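Local coordinates for protein geranyltranstransferase (Agrobacterium tumefaciens, PDB 2H8O) that probably catalyses the condensation of geranyl diphosphate with isopentenyl diphosphate to give farnesyl diphosphate, with release of diphosphate, at residues F228-G233 against R248-K253; F91-S96 against A234-S239; E311-Y316 against I322-A327. All coordinates share one frame; numbering follows the deposited sequence.

Contacts 1 and 2 share helix 211-237, which meets helix 241-267 through F228-G233 and, near its own C-terminal end, helix 88-99; their centres are about 9 Å apart. They join directly where S96 OG probably hydrogen-bonds C230 O, at 2.7 Å. Contact 3, where the end of helix 295-312 packs on helix 321-331, lies about 12 Å from contact 1 and about 14 Å from contact 2, centre to centre. F250 CE1 packs on L313 CD1 at 3.5 Å, and F91 CZ on I322 CG2 at 3.6 Å. All three lie on the same side of the chain's centre; the second aspartate-rich motif expected of this family lies farther along helix 241-267, two to three turns beyond K253.

Contact 1 (F228-G233 against R248-K253); sequences FACEAG and RLFGEK
C230 lies against the backbone of G251 and the rim of F250, where helices 211-237 and 241-267 run almost antiparallel. The short axes come within 7.3 Å of each other, a close approach made possible by the small residues in between: C230 CB sits 3.7 Å from G251 CA, with no side chain on the glycine to part them. With chi1 -67° the sulfur stands beside its own backbone N, and SG turns to the phenyl edge. C230 SG is 3.8 Å from F250 CD2 and near the ring plane, a cysteine sulfur-aromatic contact made at the edge. The pair belongs to the all-helical polyprenyl synthetase fold, in which these two helices follow one another in the chain and form an antiparallel helical hairpin, buried at C230 and bordered by the second subunit at R248; F250 reaches on to A309 of helix 295-312. Next along, E231 faces R248, their CA atoms 4.5 Å apart. Both side chains are extended and lie side by side, pointing the same way. E231 OE1 uses its syn lone pair to accept a bond from R248 NH1 at 2.8 Å, with an N-H...O angle of 150°; the oxygen lies in the guanidinium plane, whereas the carboxylate is turned 83° from it. E231 OE1 also touches the aliphatic stem, 3.4 Å from R248 CG. The other oxygen, OE2, forms a salt bridge with R244. R248 NH1 has a second anionic partner in D65 of the second subunit, while E252 OE2 stands well out of the guanidinium plane, a long salt bridge by charge alone.

Contact 2 (F91-S96 against A234-S239); sequences FLVIES and AIIAGS
A small, buried, mostly apolar contact joins V93 and S96 of helix 88-99 to I236 and A234 at the C-terminal end of helix 211-237. The two segments bury just 95 Å² together, and their nearest CA atoms, those of S96 and A234, are 7.0 Å apart. Methyl meets methyl at one end: V93 CG1 is 4.1 Å from I236 CD1. The two side chains cross at about a right angle. On the valine, chi1 177° sets CG1 opposite the backbone N, and it is this methyl that meets I236. From the other helix I236 comes with its CG1 beside the backbone N and the chain extended beyond, chi2 164°, which carries CD1 out to the valine as the terminal point of touch. Both segments lie within the polyprenyl synthetase fold, a bundle of long helices, and the second closes its helix with a Schellman motif. G238 has positive phi (72°), and two bonds run back into the last turn: S239 N to A234 O at 3.0 Å and G238 N to I235 O at 3.2 Å. The carbonyl of I236 accepts a bond from R177, and S239 OG is paired with E243 at the start of the next helix, 241-267. S96 CB is directed at the second segment, yet in one of its two conformers S96 OG stays 3.9 Å from A234 N, which is packing; in that conformer the hydroxyl is engaged instead by the carbonyl of C230, one turn before A234. Around this pair the same helix 88-99 presses L92 and V93 on A229, while S96 also touches L247 and A234 touches R244, both of helix 241-267.

Contact 3 (E311-Y316 against I322-A327); sequences ELLAPY and ILIAAA
Apolar packing carries the contact, and L313 supplies the whole of one side: its CB is directed at helix 321-331, and the side chain meets L323 and I324. The branch that does most is CD1: L313 CD1 lies 3.7 Å from L323 CB and 4.0 Å from L323 CD1. The two leucines cross at about a right angle, and the one methyl of L313 lies against both the base and an end methyl of its partner. With chi1 -61° the CG of L313 lies beside its own nitrogen, and chi2 of -168° extends CD1 onward to the neighbouring helix. I324 makes a looser touch from the adjoining position, its CD1 4.4 Å from L313 CB. L313 and L323 are both buried, and F250 of helix 241-267 packs on each of them, making a third wall to the apolar cluster.

Polar interactions here belong to the backbone and to outside partners. L313 is the first residue to leave helical angles after helix 295-312. The chain then tightens, A314 N bonding E311 O at 3.2 Å and Y316 N bonding L313 O at 3.1 Å, as it enters a 3-10 segment at 314-316. Helix 241-267 also grips this turn: R246 NH1 donates to the carbonyl of L312, and Y316 OH is hydrogen-bonded to E243.

Along helix 321-331, I324 touches S310 and A327 touches A309 of helix 295-312, so that later residues of one helix meet earlier residues of the other. This pattern is that of a helical hairpin, here the one that ends the all-helical polyprenyl synthetase fold.

Contact 1 (F228-G233 against R248-K253)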
loop_
_atom_site.group_PDB
_atom_site.type_symbol
_atom_site.label_atom_id
_atom_site.label_comp_id
_atom_site.label_asym_id
_atom_site.label_seq_id
_atom_site.Cartn_x
_atom_site.Cartn_y
_atom_site.Cartn_z
ATOM N N PHE A 228 -5.033 5.500 14.737
ATOM C CA PHE A 228 -5.866 4.802 13.785
ATOM C C PHE A 228 -6.518 3.570 14.444
ATOM O O PHE A 228 -7.703 3.308 14.232
ATOM C CB PHE A 228 -5.062 4.362 12.557
ATOM C CG PHE A 228 -5.814 3.394 11.688
ATOM C CD1 PHE A 228 -6.692 3.840 10.708
ATOM C CD2 PHE A 228 -5.689 2.033 11.890
ATOM C CE1 PHE A 228 -7.423 2.937 9.953
ATOM C CE2 PHE A 228 -6.424 1.119 11.138
ATOM C CZ PHE A 228 -7.289 1.565 10.173
ATOM N N ALA A 229 -5.755 2.796 15.210
ATOM C CA ALA A 229 -6.293 1.554 15.786
ATOM C C ALA A 229 -7.553 1.810 16.605
ATOM O O ALA A 229 -8.518 1.069 16.547
ATOM C CB ALA A 229 -5.247 0.886 16.658
ATOM N N CYS A 230 -7.524 2.885 17.368
ATOM C CA CYS A 230 -8.637 3.243 18.245
ATOM C C CYS A 230 -9.765 3.903 17.485
ATOM O O CYS A 230 -10.920 3.581 17.682
ATOM C CB CYS A 230 -8.140 4.158 19.336
ATOM S SG CYS A 230 -6.986 3.307 20.469
ATOM N N GLU A 231 -9.416 4.837 16.607
ATOM C CA GLU A 231 -10.422 5.514 15.790
ATOM C C GLU A 231 -11.170 4.538 14.884
ATOM O O GLU A 231 -12.364 4.698 14.629
ATOM C CB GLU A 231 -9.799 6.680 14.993
ATOM C CG GLU A 231 -10.828 7.548 14.251
ATOM C CD GLU A 231 -10.221 8.697 13.485
ATOM O OE1 GLU A 231 -8.994 8.859 13.527
ATOM O OE2 GLU A 231 -10.989 9.467 12.865
ATOM N N ALA A 232 -10.459 3.511 14.409
ATOM C CA ALA A 232 -11.055 2.490 13.550
ATOM C C ALA A 232 -12.274 1.819 14.166
ATOM O O ALA A 232 -13.205 1.450 13.450
ATOM C CB ALA A 232 -10.019 1.436 13.179
ATOM N N GLY A 233 -12.264 1.630 15.482
ATOM C CA GLY A 233 -13.402 1.005 16.140
ATOM C C GLY A 233 -14.678 1.805 15.948
ATOM O O GLY A 233 -15.754 1.243 15.687
ATOM N N ARG A 248 -10.476 8.644 18.604
ATOM C CA ARG A 248 -9.244 9.237 18.056
ATOM C C ARG A 248 -8.365 9.877 19.160
ATOM O O ARG A 248 -7.121 9.600 19.309
ATOM C CB ARG A 248 -9.606 10.247 16.953
ATOM C CG ARG A 248 -8.426 10.829 16.213
ATOM C CD ARG A 248 -8.885 11.954 15.293
ATOM N NE ARG A 248 -7.785 12.689 14.679
ATOM C CZ ARG A 248 -7.119 12.305 13.597
ATOM N NH1 ARG A 248 -7.426 11.172 12.987
ATOM N NH2 ARG A 248 -6.133 13.068 13.113
ATOM N N LEU A 249 -8.981 10.734 19.953
ATOM C CA LEU A 249 -8.246 11.376 21.022
ATOM C C LEU A 249 -7.672 10.349 21.991
ATOM O O LEU A 249 -6.520 10.473 22.429
ATOM C CB LEU A 249 -9.139 12.365 21.772
ATOM C CG LEU A 249 -9.557 13.700 21.213
ATOM C CD1 LEU A 249 -10.227 14.448 22.353
ATOM C CD2 LEU A 249 -8.378 14.498 20.686
ATOM N N PHE A 250 -8.467 9.341 22.332
ATOM C CA PHE A 250 -7.991 8.256 23.193
ATOM C C PHE A 250 -6.752 7.602 22.558
ATOM O O PHE A 250 -5.739 7.356 23.222
ATOM C CB PHE A 250 -9.092 7.217 23.425
ATOM C CG PHE A 250 -8.654 6.065 24.280
ATOM C CD1 PHE A 250 -8.626 6.161 25.667
ATOM C CD2 PHE A 250 -8.242 4.881 23.700
ATOM C CE1 PHE A 250 -8.212 5.079 26.443
ATOM C CE2 PHE A 250 -7.812 3.817 24.471
ATOM C CZ PHE A 250 -7.804 3.914 25.836
ATOM N N GLY A 251 -6.826 7.348 21.255
ATOM C CA GLY A 251 -5.716 6.741 20.528
ATOM C C GLY A 251 -4.473 7.611 20.538
ATOM O O GLY A 251 -3.361 7.125 20.678
ATOM N N GLU A 252 -4.674 8.923 20.407
ATOM C CA GLU A 252 -3.557 9.871 20.550
ATOM C C GLU A 252 -2.901 9.769 21.945
ATOM O O GLU A 252 -1.682 9.727 22.052
ATOM C CB GLU A 252 -4.007 11.305 20.196
ATOM C CG GLU A 252 -4.365 11.433 18.717
ATOM C CD GLU A 252 -4.812 12.814 18.281
ATOM O OE1 GLU A 252 -5.196 13.619 19.144
ATOM O OE2 GLU A 252 -4.736 13.102 17.053
ATOM N N LYS A 253 -3.690 9.684 23.019
ATOM C CA LYS A 253 -3.104 9.537 24.368
ATOM C C LYS A 253 -2.357 8.201 24.536
ATOM O O LYS A 253 -1.275 8.139 25.138
ATOM C CB LYS A 253 -4.181 9.707 25.453
ATOM C CG LYS A 253 -4.878 11.073 25.461
ATOM C CD LYS A 253 -3.902 12.213 25.814
ATOM C CE LYS A 253 -4.466 13.605 25.555
ATOM N NZ LYS A 253 -3.357 14.624 25.468
#

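Contact 2 (F91-S96 against A234-S239)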
loop_
_atom_site.group_PDB
_atom_site.type_symbol
_atom_site.label_atom_id
_atom_site.label_comp_id
_atom_site.label_asym_id
_atom_site.label_seq_id
_atom_site.Cartn_x
_atom_site.Cartn_y
_atom_site.Cartn_z
ATOM N N PHE A 91 -5.191 -5.514 19.036
ATOM C CA PHE A 91 -5.885 -5.489 20.309
ATOM C C PHE A 91 -6.748 -4.235 20.401
ATOM O O PHE A 91 -7.933 -4.286 20.782
ATOM C CB PHE A 91 -4.891 -5.533 21.471
ATOM C CG PHE A 91 -5.498 -5.211 22.788
ATOM C CD1 PHE A 91 -5.965 -6.210 23.627
ATOM C CD2 PHE A 91 -5.626 -3.891 23.199
ATOM C CE1 PHE A 91 -6.535 -5.874 24.858
ATOM C CE2 PHE A 91 -6.200 -3.579 24.420
ATOM C CZ PHE A 91 -6.639 -4.558 25.232
ATOM N N LEU A 92 -6.147 -3.095 20.051
ATOM C CA LEU A 92 -6.836 -1.816 20.175
ATOM C C LEU A 92 -8.025 -1.719 19.209
ATOM O O LEU A 92 -9.102 -1.208 19.573
ATOM C CB LEU A 92 -5.859 -0.647 19.981
ATOM C CG LEU A 92 -4.816 -0.476 21.101
ATOM C CD1 LEU A 92 -3.690 0.461 20.650
ATOM C CD2 LEU A 92 -5.464 0.026 22.388
ATOM N N VAL A 93 -7.860 -2.223 17.991
ATOM C CA VAL A 93 -8.972 -2.268 17.036
ATOM C C VAL A 93 -10.138 -3.125 17.578
ATOM O O VAL A 93 -11.308 -2.679 17.668
ATOM C CB VAL A 93 -8.533 -2.782 15.667
ATOM C CG1 VAL A 93 -9.754 -2.875 14.741
ATOM C CG2 VAL A 93 -7.443 -1.874 15.061
ATOM N N ILE A 94 -9.807 -4.348 17.958
ATOM C CA ILE A 94 -10.791 -5.295 18.477
ATOM C C ILE A 94 -11.532 -4.696 19.673
ATOM O O ILE A 94 -12.760 -4.790 19.779
ATOM C CB ILE A 94 -10.088 -6.619 18.873
ATOM C CG1 ILE A 94 -9.603 -7.360 17.608
ATOM C CG2 ILE A 94 -11.032 -7.514 19.701
ATOM C CD1 ILE A 94 -8.575 -8.425 17.865
ATOM N N GLU A 95 -10.784 -4.100 20.597
ATOM C CA GLU A 95 -11.400 -3.607 21.840
ATOM C C GLU A 95 -12.153 -2.278 21.656
ATOM O O GLU A 95 -13.136 -2.024 22.338
ATOM C CB GLU A 95 -10.381 -3.574 22.979
ATOM C CG GLU A 95 -9.879 -4.996 23.363
ATOM C CD GLU A 95 -11.023 -5.955 23.797
ATOM O OE1 GLU A 95 -12.030 -5.487 24.389
ATOM O OE2 GLU A 95 -10.915 -7.199 23.588
ATOM N N SER A 96 -11.709 -1.452 20.713
ATOM C CA SER A 96 -12.459 -0.246 20.348
ATOM C C SER A 96 -13.793 -0.652 19.725
ATOM O O SER A 96 -14.855 -0.115 20.075
ATOM C CB SER A 96 -11.671 0.629 19.374
ATOM O OG SER A 96 -12.412 1.792 19.037
ATOM N N ALA A 234 -14.560 3.128 16.087
ATOM C CA ALA A 234 -15.669 4.046 15.845
ATOM C C ALA A 234 -16.117 4.020 14.382
ATOM O O ALA A 234 -17.316 4.001 14.098
ATOM C CB ALA A 234 -15.288 5.460 16.263
ATOM N N ILE A 235 -15.170 3.987 13.446
ATOM C CA ILE A 235 -15.531 3.900 12.029
ATOM C C ILE A 235 -16.281 2.586 11.730
ATOM O O ILE A 235 -17.327 2.568 11.065
ATOM C CB ILE A 235 -14.287 4.014 11.126
ATOM C CG1 ILE A 235 -13.654 5.386 11.300
ATOM C CG2 ILE A 235 -14.673 3.776 9.673
ATOM C CD1 ILE A 235 -12.371 5.524 10.537
ATOM N N ILE A 236 -15.755 1.487 12.246
ATOM C CA ILE A 236 -16.352 0.167 12.057
ATOM C C ILE A 236 -17.750 0.105 12.703
ATOM O O ILE A 236 -18.656 -0.491 12.152
ATOM C CB ILE A 236 -15.446 -0.907 12.673
ATOM C CG1 ILE A 236 -14.148 -1.057 11.844
ATOM C CG2 ILE A 236 -16.199 -2.251 12.814
ATOM C CD1 ILE A 236 -13.007 -1.806 12.576
ATOM N N ALA A 237 -17.891 0.702 13.878
ATOM C CA ALA A 237 -19.158 0.644 14.633
ATOM C C ALA A 237 -20.215 1.584 14.050
ATOM O O ALA A 237 -21.397 1.501 14.428
ATOM C CB ALA A 237 -18.920 0.957 16.094
ATOM N N GLY A 238 -19.815 2.470 13.144
ATOM C CA GLY A 238 -20.721 3.455 12.554
ATOM C C GLY A 238 -21.094 4.545 13.544
ATOM O O GLY A 238 -22.224 5.042 13.542
ATOM N N SER A 239 -20.135 4.918 14.386
ATOM C CA SER A 239 -20.326 5.918 15.442
ATOM C C SER A 239 -20.546 7.307 14.880
ATOM O O SER A 239 -20.091 7.618 13.773
ATOM C CB SER A 239 -19.073 5.985 16.320
ATOM O OG SER A 239 -18.839 4.745 16.960
#

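Contact 3 (E311-Y316 against I322-A327)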
loop_
_atom_site.group_PDB
_atom_site.type_symbol
_atom_site.label_atom_id
_atom_site.label_comp_id
_atom_site.label_asym_id
_atom_site.label_seq_id
_atom_site.Cartn_x
_atom_site.Cartn_y
_atom_site.Cartn_z
ATOM N N GLU A 311 -10.296 9.401 31.511
ATOM C CA GLU A 311 -11.397 10.340 31.555
ATOM C C GLU A 311 -12.169 10.351 30.226
ATOM O O GLU A 311 -13.393 10.515 30.218
ATOM C CB GLU A 311 -10.875 11.738 31.913
ATOM C CG GLU A 311 -11.922 12.689 32.400
ATOM C CD GLU A 311 -11.333 13.983 33.006
ATOM O OE1 GLU A 311 -12.076 14.988 33.111
ATOM O OE2 GLU A 311 -10.124 14.010 33.361
ATOM N N LEU A 312 -11.462 10.170 29.107
ATOM C CA LEU A 312 -12.116 10.162 27.805
ATOM C C LEU A 312 -13.130 9.053 27.687
ATOM O O LEU A 312 -14.131 9.209 27.013
ATOM C CB LEU A 312 -11.102 10.036 26.658
ATOM C CG LEU A 312 -10.323 11.301 26.336
ATOM C CD1 LEU A 312 -9.063 10.996 25.499
ATOM C CD2 LEU A 312 -11.236 12.299 25.610
ATOM N N LEU A 313 -12.866 7.918 28.333
ATOM C CA LEU A 313 -13.763 6.777 28.213
ATOM C C LEU A 313 -14.721 6.619 29.383
ATOM O O LEU A 313 -15.474 5.638 29.432
ATOM C CB LEU A 313 -12.943 5.495 28.057
ATOM C CG LEU A 313 -12.053 5.453 26.816
ATOM C CD1 LEU A 313 -11.514 4.012 26.593
ATOM C CD2 LEU A 313 -12.745 5.991 25.546
ATOM N N ALA A 314 -14.711 7.583 30.299
ATOM C CA ALA A 314 -15.598 7.582 31.456
ATOM C C ALA A 314 -17.050 7.331 31.085
ATOM O O ALA A 314 -17.735 6.580 31.790
ATOM C CB ALA A 314 -15.479 8.909 32.208
ATOM N N PRO A 315 -17.543 7.958 30.000
ATOM C CA PRO A 315 -18.979 7.797 29.724
ATOM C C PRO A 315 -19.445 6.365 29.442
ATOM O O PRO A 315 -20.641 6.087 29.546
ATOM C CB PRO A 315 -19.201 8.676 28.485
ATOM C CG PRO A 315 -18.100 9.661 28.523
ATOM C CD PRO A 315 -16.920 8.882 29.035
ATOM N N TYR A 316 -18.520 5.470 29.095
ATOM C CA TYR A 316 -18.862 4.075 28.808
ATOM C C TYR A 316 -18.867 3.177 30.038
ATOM O O TYR A 316 -19.205 2.003 29.918
ATOM C CB TYR A 316 -17.911 3.498 27.749
ATOM C CG TYR A 316 -17.951 4.296 26.483
ATOM C CD1 TYR A 316 -18.931 4.073 25.517
ATOM C CD2 TYR A 316 -17.020 5.302 26.260
ATOM C CE1 TYR A 316 -18.974 4.845 24.352
ATOM C CE2 TYR A 316 -17.059 6.067 25.113
ATOM C CZ TYR A 316 -18.042 5.842 24.170
ATOM O OH TYR A 316 -18.041 6.632 23.042
ATOM N N ILE A 322 -11.306 -2.567 29.950
ATOM C CA ILE A 322 -10.228 -3.209 29.185
ATOM C C ILE A 322 -9.328 -2.193 28.500
ATOM O O ILE A 322 -8.104 -2.302 28.546
ATOM C CB ILE A 322 -10.798 -4.204 28.151
ATOM C CG1 ILE A 322 -11.325 -5.435 28.894
ATOM C CG2 ILE A 322 -9.749 -4.598 27.133
ATOM C CD1 ILE A 322 -12.078 -6.370 28.041
ATOM N N LEU A 323 -9.925 -1.208 27.848
ATOM C CA LEU A 323 -9.127 -0.159 27.196
ATOM C C LEU A 323 -8.415 0.725 28.201
ATOM O O LEU A 323 -7.293 1.156 27.958
ATOM C CB LEU A 323 -9.978 0.684 26.264
ATOM C CG LEU A 323 -10.257 0.015 24.921
ATOM C CD1 LEU A 323 -11.338 0.786 24.162
ATOM C CD2 LEU A 323 -8.970 -0.144 24.079
ATOM N N ILE A 324 -9.065 1.010 29.322
ATOM C CA ILE A 324 -8.414 1.794 30.382
ATOM C C ILE A 324 -7.218 1.013 30.950
ATOM O O ILE A 324 -6.158 1.597 31.188
ATOM C CB ILE A 324 -9.422 2.213 31.459
ATOM C CG1 ILE A 324 -10.332 3.289 30.867
ATOM C CG2 ILE A 324 -8.714 2.734 32.725
ATOM C CD1 ILE A 324 -11.481 3.661 31.748
ATOM N N ALA A 325 -7.368 -0.303 31.099
ATOM C CA ALA A 325 -6.273 -1.178 31.550
ATOM C C ALA A 325 -5.112 -1.164 30.556
ATOM O O ALA A 325 -3.951 -1.218 30.956
ATOM C CB ALA A 325 -6.764 -2.591 31.769
ATOM N N ALA A 326 -5.429 -1.096 29.266
ATOM C CA ALA A 326 -4.395 -1.002 28.242
ATOM C C ALA A 326 -3.593 0.282 28.425
ATOM O O ALA A 326 -2.373 0.262 28.353
ATOM C CB ALA A 326 -5.003 -1.060 26.853
ATOM N N ALA A 327 -4.282 1.387 28.676
ATOM C CA ALA A 327 -3.593 2.655 28.891
ATOM C C ALA A 327 -2.626 2.535 30.073
ATOM O O ALA A 327 -1.474 2.954 29.993
ATOM C CB ALA A 327 -4.602 3.806 29.112
#